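Local structure of SA0254 protein (Staphylococcus aureus subsp. aureus, 2OOI) at residues L55-D59 with D60-C64; D109-T112 with S113-S117; L78-D81 with I82-S86; L119-S122 with T123-C127. The protein is of unknown function but carries a UTRA domain, the effector-binding fold of many GntR-type transcription regulators, so it probably senses a small ligand. All coordinates share one frame; numbering follows the deposited sequence.

Contact 1 of 4, residues L55-D59 with D60-C64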
ATOM      1  N   LEU B  55       0.460   2.948 -20.642  1.00 54.98           N
ATOM      2  CA  LEU B  55       0.193   1.571 -20.254  1.00 55.34           C
ATOM      3  C   LEU B  55       1.541   0.919 -19.999  1.00 55.79           C
ATOM      4  O   LEU B  55       2.367   0.892 -20.877  1.00 55.63           O
ATOM      5  CB  LEU B  55      -0.572   0.884 -21.370  1.00 55.03           C
ATOM      6  CG  LEU B  55      -1.096  -0.530 -21.151  1.00 55.63           C
ATOM      7  CD1 LEU B  55      -2.072  -0.579 -19.983  1.00 57.69           C
ATOM      8  CD2 LEU B  55      -1.780  -1.043 -22.413  1.00 55.09           C
ATOM      9  N   ARG B  56       1.765   0.408 -18.791  1.00 57.12           N
ATOM     10  CA  ARG B  56       3.100  -0.042 -18.365  1.00 58.16           C
ATOM     11  C   ARG B  56       3.194  -1.543 -18.150  1.00 58.65           C
ATOM     12  O   ARG B  56       2.282  -2.171 -17.632  1.00 58.89           O
ATOM     13  CB  ARG B  56       3.514   0.668 -17.079  1.00 58.15           C
ATOM     14  CG  ARG B  56       3.146   2.138 -17.107  1.00 59.52           C
ATOM     15  CD  ARG B  56       4.064   3.000 -16.279  1.00 59.25           C
ATOM     16  NE  ARG B  56       5.396   3.040 -16.854  1.00 59.14           N
ATOM     17  CZ  ARG B  56       6.444   3.593 -16.263  1.00 60.43           C
ATOM     18  NH1 ARG B  56       6.321   4.173 -15.082  1.00 62.26           N
ATOM     19  NH2 ARG B  56       7.630   3.544 -16.851  1.00 62.26           N
ATOM     20  N   PHE B  57       4.329  -2.102 -18.549  1.00 59.61           N
ATOM     21  CA  PHE B  57       4.576  -3.546 -18.503  1.00 59.85           C
ATOM     22  C   PHE B  57       5.856  -3.811 -17.741  1.00 60.44           C
ATOM     23  O   PHE B  57       6.810  -3.043 -17.838  1.00 60.25           O
ATOM     24  CB  PHE B  57       4.726  -4.113 -19.917  1.00 58.77           C
ATOM     25  CG  PHE B  57       3.573  -3.802 -20.839  1.00 58.13           C
ATOM     26  CD1 PHE B  57       2.619  -4.772 -21.135  1.00 57.08           C
ATOM     27  CD2 PHE B  57       3.448  -2.552 -21.424  1.00 56.84           C
ATOM     28  CE1 PHE B  57       1.549  -4.489 -22.005  1.00 56.95           C
ATOM     29  CE2 PHE B  57       2.384  -2.271 -22.297  1.00 56.97           C
ATOM     30  CZ  PHE B  57       1.438  -3.239 -22.581  1.00 56.35           C
ATOM     31  N   VAL B  58       5.863  -4.895 -16.980  1.00 61.76           N
ATOM     32  CA  VAL B  58       7.095  -5.457 -16.430  1.00 63.08           C
ATOM     33  C   VAL B  58       7.276  -6.852 -17.028  1.00 64.05           C
ATOM     34  O   VAL B  58       6.523  -7.787 -16.719  1.00 64.24           O
ATOM     35  CB  VAL B  58       7.104  -5.497 -14.879  1.00 63.42           C
ATOM     36  CG1 VAL B  58       7.314  -4.085 -14.320  1.00 63.91           C
ATOM     37  CG2 VAL B  58       5.805  -6.089 -14.317  1.00 64.90           C
ATOM     38  N   ASP B  59       8.244  -6.965 -17.935  1.00 64.81           N
ATOM     39  CA  ASP B  59       8.571  -8.241 -18.581  1.00 65.17           C
ATOM     40  C   ASP B  59       7.471  -8.720 -19.526  1.00 65.41           C
ATOM     41  O   ASP B  59       7.199  -9.905 -19.628  1.00 66.08           O
ATOM     42  CB  ASP B  59       8.903  -9.317 -17.526  1.00 65.87           C
ATOM     43  CG  ASP B  59      10.247  -9.081 -16.859  1.00 67.43           C
ATOM     44  OD1 ASP B  59      11.035  -8.234 -17.371  1.00 68.03           O
ATOM     45  OD2 ASP B  59      10.501  -9.762 -15.826  1.00 69.57           O
ATOM     46  N   ASP B  60       6.843  -7.793 -20.238  1.00 65.50           N
ATOM     47  CA  ASP B  60       5.715  -8.137 -21.122  1.00 64.81           C
ATOM     48  C   ASP B  60       4.410  -8.467 -20.374  1.00 64.26           C
ATOM     49  O   ASP B  60       3.369  -8.655 -21.031  1.00 64.71           O
ATOM     50  CB  ASP B  60       6.080  -9.296 -22.049  1.00 65.39           C
ATOM     51  CG  ASP B  60       7.383  -9.055 -22.781  1.00 67.38           C
ATOM     52  OD1 ASP B  60       7.453  -8.048 -23.525  1.00 69.96           O
ATOM     53  OD2 ASP B  60       8.327  -9.867 -22.613  1.00 70.30           O
ATOM     54  N   ASP B  61       4.454  -8.533 -19.037  1.00 62.21           N
ATOM     55  CA  ASP B  61       3.229  -8.543 -18.254  1.00 61.26           C
ATOM     56  C   ASP B  61       2.727  -7.122 -17.978  1.00 59.97           C
ATOM     57  O   ASP B  61       3.466  -6.300 -17.436  1.00 59.87           O
ATOM     58  CB  ASP B  61       3.447  -9.269 -16.923  1.00 61.73           C
ATOM     59  CG  ASP B  61       3.659 -10.752 -17.102  1.00 61.75           C
ATOM     60  OD1 ASP B  61       3.665 -11.230 -18.258  1.00 60.50           O
ATOM     61  OD2 ASP B  61       3.808 -11.431 -16.074  1.00 63.20           O
ATOM     62  N   VAL B  62       1.469  -6.845 -18.328  1.00 57.94           N
ATOM     63  CA  VAL B  62       0.884  -5.525 -18.075  1.00 57.12           C
ATOM     64  C   VAL B  62       0.761  -5.253 -16.558  1.00 56.10           C
ATOM     65  O   VAL B  62       0.207  -6.060 -15.824  1.00 55.65           O
ATOM     66  CB  VAL B  62      -0.480  -5.350 -18.793  1.00 56.81           C
ATOM     67  CG1 VAL B  62      -1.574  -6.181 -18.124  1.00 55.37           C
ATOM     68  CG2 VAL B  62      -0.849  -3.892 -18.852  1.00 56.55           C
ATOM     69  N   LEU B  63       1.304  -4.122 -16.103  1.00 54.70           N
ATOM     70  CA  LEU B  63       1.372  -3.819 -14.689  1.00 54.12           C
ATOM     71  C   LEU B  63       0.284  -2.838 -14.291  1.00 53.74           C
ATOM     72  O   LEU B  63      -0.429  -3.056 -13.308  1.00 53.60           O
ATOM     73  CB  LEU B  63       2.747  -3.254 -14.345  1.00 53.78           C
ATOM     74  CG  LEU B  63       2.985  -2.897 -12.867  1.00 54.05           C
ATOM     75  CD1 LEU B  63       2.983  -4.162 -11.974  1.00 51.65           C
ATOM     76  CD2 LEU B  63       4.279  -2.046 -12.713  1.00 52.75           C
ATOM     77  N   CYS B  64       0.151  -1.758 -15.051  1.00 53.42           N
ATOM     78  CA  CYS B  64      -0.780  -0.686 -14.691  1.00 53.43           C
ATOM     79  C   CYS B  64      -1.019   0.320 -15.799  1.00 53.10           C
ATOM     80  O   CYS B  64      -0.216   0.430 -16.732  1.00 52.84           O
ATOM     81  CB  CYS B  64      -0.216   0.094 -13.525  1.00 53.49           C
ATOM     82  SG  CYS B  64       1.432   0.679 -13.919  1.00 53.62           S
TER
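The flat ring of F57 carries V62 over one face: methyl CG2 of V62 lies there, and ring atom CE1 of F57 comes 3.9 Å from CB of V62. The backbone about D60 O and D61 C meets the ring obliquely. With CG of F57 anti to its carbonyl carbon (chi1 -54°), the ring slants across V62 on the returning strand. R56 lays CB 3.8 Å from SG of C64, but its guanidinium end leads away, and a bound zinc ion lies about 4 Å from the side chain. L55 adds CD1, 3.7 Å from CG2 of V62. V58 meets L63 instead. Valine, branched at CB, and phenylalanine both favour extended backbone angles, which suits V58, V62 and F57 to strands.

V58 to D61 form a type I' turn whose middle residues, D59 and D60, both have positive phi (69° and 73°), which aspartate tolerates better than most residues. R56 O accepts from L63 N at 2.7 Å and weakly from C64 N, a classic beta bulge. R56 N bonds to C64 O at 2.9 Å.

The hairpin joins strands 49-58 and 61-71. Strand 20-30 flanks it through T21 and K23, while strand 141-150 lies beside V62 and C64 through H150 and F149.

Contact 2 of 4, residues D109-T112 with S113-S117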
ATOM      1  N   ASP B 109     -10.439  -1.099  -5.375  1.00 50.36           N
ATOM      2  CA  ASP B 109     -11.712  -0.812  -6.049  1.00 50.44           C
ATOM      3  C   ASP B 109     -11.952  -1.858  -7.150  1.00 50.71           C
ATOM      4  O   ASP B 109     -11.124  -2.766  -7.350  1.00 51.35           O
ATOM      5  CB  ASP B 109     -11.673   0.601  -6.658  1.00 50.24           C
ATOM      6  CG  ASP B 109     -13.077   1.199  -6.949  1.00 51.40           C
ATOM      7  OD1 ASP B 109     -14.127   0.543  -6.750  1.00 51.36           O
ATOM      8  OD2 ASP B 109     -13.133   2.381  -7.393  1.00 57.20           O
ATOM      9  N   LYS B 110     -13.091  -1.727  -7.835  1.00 50.21           N
ATOM     10  CA  LYS B 110     -13.420  -2.509  -8.999  1.00 49.90           C
ATOM     11  C   LYS B 110     -12.951  -1.781 -10.241  1.00 49.86           C
ATOM     12  O   LYS B 110     -12.819  -0.585 -10.218  1.00 50.43           O
ATOM     13  CB  LYS B 110     -14.916  -2.678  -9.086  1.00 49.62           C
ATOM     14  CG  LYS B 110     -15.478  -3.468  -7.982  1.00 49.45           C
ATOM     15  CD  LYS B 110     -16.895  -3.932  -8.272  1.00 49.36           C
ATOM     16  CE  LYS B 110     -17.573  -4.385  -6.968  1.00 50.03           C
ATOM     17  NZ  LYS B 110     -18.840  -5.132  -7.212  1.00 50.55           N
ATOM     18  N   LEU B 111     -12.720  -2.514 -11.321  1.00 49.83           N
ATOM     19  CA  LEU B 111     -12.259  -1.945 -12.570  1.00 50.00           C
ATOM     20  C   LEU B 111     -13.414  -1.434 -13.441  1.00 50.45           C
ATOM     21  O   LEU B 111     -14.520  -1.992 -13.474  1.00 50.57           O
ATOM     22  CB  LEU B 111     -11.502  -2.991 -13.380  1.00 49.99           C
ATOM     23  CG  LEU B 111     -10.057  -3.334 -13.056  1.00 49.98           C
ATOM     24  CD1 LEU B 111      -9.768  -4.603 -13.807  1.00 49.00           C
ATOM     25  CD2 LEU B 111      -9.086  -2.219 -13.443  1.00 47.52           C
ATOM     26  N   THR B 112     -13.138  -0.385 -14.184  1.00 50.85           N
ATOM     27  CA  THR B 112     -14.082   0.058 -15.172  1.00 51.75           C
ATOM     28  C   THR B 112     -13.856  -0.842 -16.370  1.00 52.37           C
ATOM     29  O   THR B 112     -12.805  -1.486 -16.482  1.00 52.71           O
ATOM     30  CB  THR B 112     -13.849   1.513 -15.564  1.00 51.33           C
ATOM     31  OG1 THR B 112     -12.658   1.595 -16.363  1.00 52.77           O
ATOM     32  CG2 THR B 112     -13.742   2.424 -14.301  1.00 49.46           C
ATOM     33  N   SER B 113     -14.824  -0.875 -17.272  1.00 53.02           N
ATOM     34  CA  SER B 113     -14.704  -1.678 -18.486  1.00 53.11           C
ATOM     35  C   SER B 113     -13.523  -1.225 -19.362  1.00 52.90           C
ATOM     36  O   SER B 113     -12.848  -2.051 -19.970  1.00 52.61           O
ATOM     37  CB  SER B 113     -16.021  -1.630 -19.273  1.00 53.59           C
ATOM     38  OG  SER B 113     -16.291  -0.302 -19.713  1.00 53.26           O
ATOM     39  N   SER B 114     -13.246   0.066 -19.412  1.00 53.03           N
ATOM     40  CA  SER B 114     -12.151   0.524 -20.270  1.00 53.81           C
ATOM     41  C   SER B 114     -10.775   0.257 -19.644  1.00 54.00           C
ATOM     42  O   SER B 114      -9.802  -0.052 -20.350  1.00 54.35           O
ATOM     43  CB  SER B 114     -12.302   1.991 -20.599  1.00 53.84           C
ATOM     44  OG  SER B 114     -12.061   2.750 -19.431  1.00 56.59           O
ATOM     45  N   GLU B 115     -10.685   0.360 -18.322  1.00 54.09           N
ATOM     46  CA  GLU B 115      -9.488  -0.125 -17.621  1.00 53.69           C
ATOM     47  C   GLU B 115      -9.290  -1.642 -17.765  1.00 53.53           C
ATOM     48  O   GLU B 115      -8.154  -2.116 -17.927  1.00 53.40           O
ATOM     49  CB  GLU B 115      -9.571   0.204 -16.156  1.00 53.97           C
ATOM     50  CG  GLU B 115      -9.462   1.678 -15.855  1.00 53.71           C
ATOM     51  CD  GLU B 115     -10.149   2.054 -14.551  1.00 53.32           C
ATOM     52  OE1 GLU B 115     -10.749   1.170 -13.868  1.00 52.16           O
ATOM     53  OE2 GLU B 115     -10.113   3.262 -14.230  1.00 52.33           O
ATOM     54  N   ALA B 116     -10.378  -2.405 -17.703  1.00 53.12           N
ATOM     55  CA  ALA B 116     -10.259  -3.869 -17.765  1.00 53.32           C
ATOM     56  C   ALA B 116      -9.700  -4.297 -19.111  1.00 53.16           C
ATOM     57  O   ALA B 116      -8.917  -5.231 -19.190  1.00 53.05           O
ATOM     58  CB  ALA B 116     -11.604  -4.563 -17.483  1.00 53.34           C
ATOM     59  N   SER B 117     -10.102  -3.600 -20.167  1.00 53.27           N
ATOM     60  CA  SER B 117      -9.612  -3.899 -21.494  1.00 53.10           C
ATOM     61  C   SER B 117      -8.142  -3.639 -21.589  1.00 52.88           C
ATOM     62  O   SER B 117      -7.404  -4.476 -22.072  1.00 53.67           O
ATOM     63  CB  SER B 117     -10.322  -3.049 -22.536  1.00 53.49           C
ATOM     64  OG  SER B 117     -11.637  -3.528 -22.707  1.00 55.71           O
TER
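T112 and E115 face each other across the first turn of helix 113-118, their side chains at a slant and each reaching for the other's backbone. The threonine hydroxyl sits between its own N and carbonyl carbon (chi1 72°), which swings OG1 over the start of the helix, where it accepts from E115 N at 3.0 Å. The glutamate, extended beyond CG, comes back across the threonine; its OE1 takes the N-H of T112 at 2.9 Å. That bond is nearly straight (174°), although the donor stands above the carboxylate plane, 42° out of it. Threonine is apt at an N-cap because its short hydroxyl reaches an N-H that has no earlier helical carbonyl, and glutamate three residues on is long enough to reach back to the N-H of T112. A116 N then bonds to T112 O at 2.9 Å, starting the helical pattern.

L111 seals the inner side with two methyls: CD2 lies 3.7 Å from CB of E115, and CD1 stands 4.1 Å from CB of the small A116. L111 also touches L119, L121 and V148.

This is a capping box. The other oxygen of E115, OE2, makes a salt bridge with R129, so each oxygen of the buried carboxylate has a partner. The salt bridge ties the helix start to strand 126-136; the arginine and the helix N-terminus would both be expected to favour the charged carboxylate.

Contact 3 of 4, residues L78-D81 with I82-S86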
ATOM      1  N   LEU B  78       8.581  18.233 -21.914  1.00 52.24           N
ATOM      2  CA  LEU B  78       8.195  16.842 -21.980  1.00 52.82           C
ATOM      3  C   LEU B  78       7.556  16.653 -23.369  1.00 53.54           C
ATOM      4  O   LEU B  78       6.858  17.544 -23.847  1.00 54.01           O
ATOM      5  CB  LEU B  78       7.164  16.572 -20.890  1.00 53.09           C
ATOM      6  CG  LEU B  78       7.319  15.492 -19.843  1.00 53.27           C
ATOM      7  CD1 LEU B  78       8.712  15.505 -19.276  1.00 54.91           C
ATOM      8  CD2 LEU B  78       6.289  15.705 -18.752  1.00 52.15           C
ATOM      9  N   ASN B  79       7.831  15.521 -24.014  1.00 54.11           N
ATOM     10  CA  ASN B  79       7.102  15.068 -25.198  1.00 54.13           C
ATOM     11  C   ASN B  79       6.801  13.566 -25.036  1.00 54.84           C
ATOM     12  O   ASN B  79       7.195  12.947 -24.025  1.00 54.78           O
ATOM     13  CB  ASN B  79       7.911  15.327 -26.461  1.00 53.71           C
ATOM     14  CG  ASN B  79       8.906  14.211 -26.771  1.00 52.73           C
ATOM     15  OD1 ASN B  79       9.510  13.624 -25.880  1.00 47.62           O
ATOM     16  ND2 ASN B  79       9.064  13.911 -28.061  1.00 52.31           N
ATOM     17  N   ASP B  80       6.134  12.977 -26.025  1.00 55.41           N
ATOM     18  CA  ASP B  80       5.743  11.562 -25.927  1.00 56.24           C
ATOM     19  C   ASP B  80       6.893  10.539 -26.086  1.00 56.60           C
ATOM     20  O   ASP B  80       6.842   9.445 -25.519  1.00 56.92           O
ATOM     21  CB  ASP B  80       4.575  11.229 -26.871  1.00 56.90           C
ATOM     22  CG  ASP B  80       4.909  11.406 -28.335  1.00 56.69           C
ATOM     23  OD1 ASP B  80       6.095  11.468 -28.707  1.00 58.73           O
ATOM     24  OD2 ASP B  80       3.951  11.457 -29.119  1.00 56.24           O
ATOM     25  N   ASP B  81       7.930  10.899 -26.827  1.00 56.54           N
ATOM     26  CA  ASP B  81       9.099  10.065 -26.868  1.00 56.78           C
ATOM     27  C   ASP B  81       9.724   9.983 -25.508  1.00 56.28           C
ATOM     28  O   ASP B  81       9.944   8.885 -25.024  1.00 55.70           O
ATOM     29  CB  ASP B  81      10.113  10.564 -27.887  1.00 57.64           C
ATOM     30  CG  ASP B  81       9.665  10.301 -29.316  1.00 60.33           C
ATOM     31  OD1 ASP B  81       9.239   9.139 -29.554  1.00 63.11           O
ATOM     32  OD2 ASP B  81       9.739  11.236 -30.180  1.00 60.55           O
ATOM     33  N   ILE B  82      10.003  11.114 -24.866  1.00 56.17           N
ATOM     34  CA  ILE B  82      10.678  11.018 -23.574  1.00 56.33           C
ATOM     35  C   ILE B  82       9.770  10.151 -22.648  1.00 56.46           C
ATOM     36  O   ILE B  82      10.248   9.336 -21.845  1.00 55.48           O
ATOM     37  CB  ILE B  82      11.142  12.399 -22.920  1.00 56.21           C
ATOM     38  CG1 ILE B  82      12.182  13.077 -23.778  1.00 57.42           C
ATOM     39  CG2 ILE B  82      11.619  12.336 -21.448  1.00 54.99           C
ATOM     40  CD1 ILE B  82      12.463  14.477 -23.318  1.00 59.24           C
ATOM     41  N   ALA B  83       8.456  10.302 -22.826  1.00 57.01           N
ATOM     42  CA  ALA B  83       7.452   9.533 -22.081  1.00 57.02           C
ATOM     43  C   ALA B  83       7.488   7.991 -22.293  1.00 57.09           C
ATOM     44  O   ALA B  83       6.914   7.265 -21.505  1.00 57.41           O
ATOM     45  CB  ALA B  83       6.077  10.077 -22.410  1.00 56.95           C
ATOM     46  N   LYS B  84       8.132   7.490 -23.340  1.00 56.78           N
ATOM     47  CA  LYS B  84       8.297   6.042 -23.494  1.00 57.11           C
ATOM     48  C   LYS B  84       9.223   5.466 -22.418  1.00 56.79           C
ATOM     49  O   LYS B  84       9.022   4.344 -21.981  1.00 57.93           O
ATOM     50  CB  LYS B  84       8.847   5.660 -24.888  1.00 57.67           C
ATOM     51  CG  LYS B  84       7.925   6.026 -26.091  1.00 58.39           C
ATOM     52  CD  LYS B  84       8.707   6.096 -27.427  1.00 58.82           C
ATOM     53  CE  LYS B  84       7.801   6.336 -28.672  1.00 60.07           C
ATOM     54  NZ  LYS B  84       6.642   7.270 -28.393  1.00 62.03           N
ATOM     55  N   GLY B  85      10.231   6.215 -21.985  1.00 55.98           N
ATOM     56  CA  GLY B  85      11.185   5.718 -20.992  1.00 55.23           C
ATOM     57  C   GLY B  85      10.874   6.204 -19.603  1.00 54.90           C
ATOM     58  O   GLY B  85       9.733   6.541 -19.302  1.00 55.34           O
ATOM     59  N   SER B  86      11.892   6.238 -18.750  1.00 54.47           N
ATOM     60  CA  SER B  86      11.744   6.717 -17.378  1.00 54.18           C
ATOM     61  C   SER B  86      11.660   8.221 -17.338  1.00 53.84           C
ATOM     62  O   SER B  86      12.642   8.911 -17.621  1.00 53.80           O
ATOM     63  CB  SER B  86      12.932   6.304 -16.523  1.00 53.98           C
ATOM     64  OG  SER B  86      12.878   6.952 -15.257  1.00 53.90           O
TER
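N79 folds its side chain back toward I82 because CG stands between the backbone N and the carbonyl carbon (chi1 85°), while K84 runs out extended and bends only at its last torsion (chi4 37°), which curls its ammonium back toward D81. The amide of N79 crosses the side chain of I82 at about a right angle. Its OD1 accepts from I82 N at 2.8 Å in a nearly straight bond (173°), and the same oxygen lies 3.4 Å from CG1 of I82. The backbone carbonyl of N79 also accepts, from A83 N at 3.2 Å, so side chain and main chain together make an Asx motif. Asparagine is suited to this: a short, neutral amide can accept through OD1 and donate through ND2, here in a weak bond to OD2 of D81.

The side chains of D81 and K84 run out together in the same direction. OD1 of D81 meets NZ of K84 in a salt bridge of 3.4 Å, and K84 N bonds to D81 O at 2.8 Å. Residues 82-84 are helical in their angles alone, and the chain then passes through G85 to S86, whose hydroxyl caps helix 87-94 at D89 N. A83 packs inward on V24 of strand 20-30, where a small methyl fits, while I82 leans on Y90.

D80 probably adds a weaker, longer-range attraction, OD1 of D80 being 4.2 Å from NZ of K84. Because D81 and K84 are exposed to solvent, their salt bridge probably stabilises the loop only modestly; the bonds of N79 hold it more directly.

Contact 4 of 4, residues L119-S122 with T123-C127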
ATOM      1  N   LEU B 119      -5.954  -3.693 -19.296  1.00 52.28           N
ATOM      2  CA  LEU B 119      -5.171  -4.566 -18.436  1.00 51.96           C
ATOM      3  C   LEU B 119      -5.486  -6.035 -18.737  1.00 52.49           C
ATOM      4  O   LEU B 119      -4.988  -6.940 -18.047  1.00 52.32           O
ATOM      5  CB  LEU B 119      -5.464  -4.264 -16.959  1.00 51.82           C
ATOM      6  CG  LEU B 119      -5.091  -2.887 -16.387  1.00 52.09           C
ATOM      7  CD1 LEU B 119      -5.690  -2.682 -14.998  1.00 52.29           C
ATOM      8  CD2 LEU B 119      -3.589  -2.689 -16.329  1.00 51.86           C
ATOM      9  N   GLN B 120      -6.301  -6.291 -19.762  1.00 52.59           N
ATOM     10  CA  GLN B 120      -6.650  -7.669 -20.119  1.00 52.71           C
ATOM     11  C   GLN B 120      -7.235  -8.476 -18.950  1.00 52.26           C
ATOM     12  O   GLN B 120      -6.749  -9.584 -18.623  1.00 51.55           O
ATOM     13  CB  GLN B 120      -5.427  -8.370 -20.665  1.00 52.73           C
ATOM     14  CG  GLN B 120      -4.940  -7.771 -21.949  1.00 54.30           C
ATOM     15  CD  GLN B 120      -3.808  -8.582 -22.496  1.00 55.35           C
ATOM     16  OE1 GLN B 120      -4.016  -9.536 -23.257  1.00 58.06           O
ATOM     17  NE2 GLN B 120      -2.593  -8.269 -22.039  1.00 60.54           N
ATOM     18  N   LEU B 121      -8.262  -7.879 -18.333  1.00 51.58           N
ATOM     19  CA  LEU B 121      -9.030  -8.452 -17.230  1.00 51.21           C
ATOM     20  C   LEU B 121     -10.501  -8.169 -17.542  1.00 51.11           C
ATOM     21  O   LEU B 121     -10.802  -7.590 -18.584  1.00 50.13           O
ATOM     22  CB  LEU B 121      -8.609  -7.797 -15.904  1.00 50.49           C
ATOM     23  CG  LEU B 121      -7.211  -8.226 -15.393  1.00 50.73           C
ATOM     24  CD1 LEU B 121      -6.625  -7.352 -14.251  1.00 45.51           C
ATOM     25  CD2 LEU B 121      -7.239  -9.713 -14.989  1.00 47.94           C
ATOM     26  N   SER B 122     -11.410  -8.529 -16.631  1.00 51.35           N
ATOM     27  CA  SER B 122     -12.857  -8.284 -16.845  1.00 51.07           C
ATOM     28  C   SER B 122     -13.379  -7.077 -16.063  1.00 50.83           C
ATOM     29  O   SER B 122     -12.972  -6.871 -14.907  1.00 50.39           O
ATOM     30  CB  SER B 122     -13.656  -9.503 -16.402  1.00 50.66           C
ATOM     31  OG  SER B 122     -13.063 -10.687 -16.887  1.00 51.85           O
ATOM     32  N   THR B 123     -14.314  -6.330 -16.668  1.00 50.21           N
ATOM     33  CA  THR B 123     -15.061  -5.289 -15.951  1.00 50.52           C
ATOM     34  C   THR B 123     -15.440  -5.748 -14.544  1.00 50.10           C
ATOM     35  O   THR B 123     -16.029  -6.822 -14.370  1.00 49.40           O
ATOM     36  CB  THR B 123     -16.381  -4.889 -16.672  1.00 50.65           C
ATOM     37  OG1 THR B 123     -16.085  -4.397 -17.985  1.00 54.17           O
ATOM     38  CG2 THR B 123     -17.135  -3.782 -15.896  1.00 49.44           C
ATOM     39  N   GLY B 124     -15.095  -4.936 -13.548  1.00 49.76           N
ATOM     40  CA  GLY B 124     -15.496  -5.221 -12.174  1.00 50.20           C
ATOM     41  C   GLY B 124     -14.505  -6.030 -11.359  1.00 50.07           C
ATOM     42  O   GLY B 124     -14.620  -6.109 -10.149  1.00 49.99           O
ATOM     43  N   GLU B 125     -13.529  -6.645 -12.011  1.00 50.39           N
ATOM     44  CA  GLU B 125     -12.489  -7.347 -11.275  1.00 50.51           C
ATOM     45  C   GLU B 125     -11.618  -6.355 -10.509  1.00 50.53           C
ATOM     46  O   GLU B 125     -11.492  -5.196 -10.914  1.00 51.12           O
ATOM     47  CB  GLU B 125     -11.632  -8.187 -12.217  1.00 50.81           C
ATOM     48  CG  GLU B 125     -12.278  -9.492 -12.594  1.00 51.02           C
ATOM     49  CD  GLU B 125     -11.348 -10.380 -13.337  1.00 51.12           C
ATOM     50  OE1 GLU B 125     -10.776  -9.923 -14.361  1.00 51.34           O
ATOM     51  OE2 GLU B 125     -11.198 -11.536 -12.885  1.00 53.19           O
ATOM     52  N   PRO B 126     -10.999  -6.806  -9.418  1.00 49.62           N
ATOM     53  CA  PRO B 126     -10.323  -5.895  -8.514  1.00 49.70           C
ATOM     54  C   PRO B 126      -9.117  -5.151  -9.108  1.00 49.47           C
ATOM     55  O   PRO B 126      -8.484  -5.626 -10.068  1.00 48.82           O
ATOM     56  CB  PRO B 126      -9.839  -6.813  -7.382  1.00 50.26           C
ATOM     57  CG  PRO B 126     -10.605  -8.089  -7.526  1.00 50.59           C
ATOM     58  CD  PRO B 126     -10.888  -8.201  -8.987  1.00 50.21           C
ATOM     59  N   CYS B 127      -8.812  -3.988  -8.531  1.00 49.03           N
ATOM     60  CA  CYS B 127      -7.579  -3.246  -8.857  1.00 48.97           C
ATOM     61  C   CYS B 127      -7.100  -2.492  -7.622  1.00 48.71           C
ATOM     62  O   CYS B 127      -7.793  -2.483  -6.607  1.00 49.00           O
ATOM     63  CB  CYS B 127      -7.834  -2.255  -9.997  1.00 48.59           C
ATOM     64  SG  CYS B 127      -9.224  -1.106  -9.663  1.00 48.88           S
TER
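S122 and E125 close a type II beta turn, E125 N bonded to S122 O at 3.0 Å, with G124, phi +92°, at the third position, where a CB would press against the preceding carbonyl oxygen.

The side chain of E125 closes the open end of the turn. It reaches back, extended beyond CG, until OE1 receives the N-H of S122 at 2.7 Å. The bond is almost straight (171°) and meets OE1 on the anti side of the carboxylate, 29° out of its plane. L121 crosses the glutamate at about a right angle and touches the same oxygen with carbon alone: CB lies 3.4 Å and CD2 3.6 Å from OE1 of E125. A glutamate suits the place because its length reaches from the last residue of the turn back to the N-H of the first, and its two oxygens can serve two partners. OE2 makes a salt bridge with K110 of the second subunit, so the acid that braces this turn also joins the dimer.

Just upstream, Q120 leaves helix 113-118 with positive phi in a Schellman motif. The whole is a helix-to-strand connection: a Schellman C-terminus, then a type II turn that feeds strand 126-136 of the antiparallel sheet.

Along the chain the order is contact 1, contact 3, contact 2, contact 4. Contacts 2 and 4 are neighbours, their centres about 5 Å apart, where helix 113-118 bridges the adjacent strands 99-110 and 126-136; probable backbone bonds A116 O to L121 N and D109 O to C127 N join them, and both touch the second subunit. Contact 1, in the same sheet, lies about 14 Å from contact 4 between centres and touches it through V62 and C64 against L119. Contact 3, about 27 Å from contact 4, packs on strand 20-30; its centre is about 16 Å from that of contact 1, without touching, and both lie near the bound zinc. The six-stranded sheet links these regions.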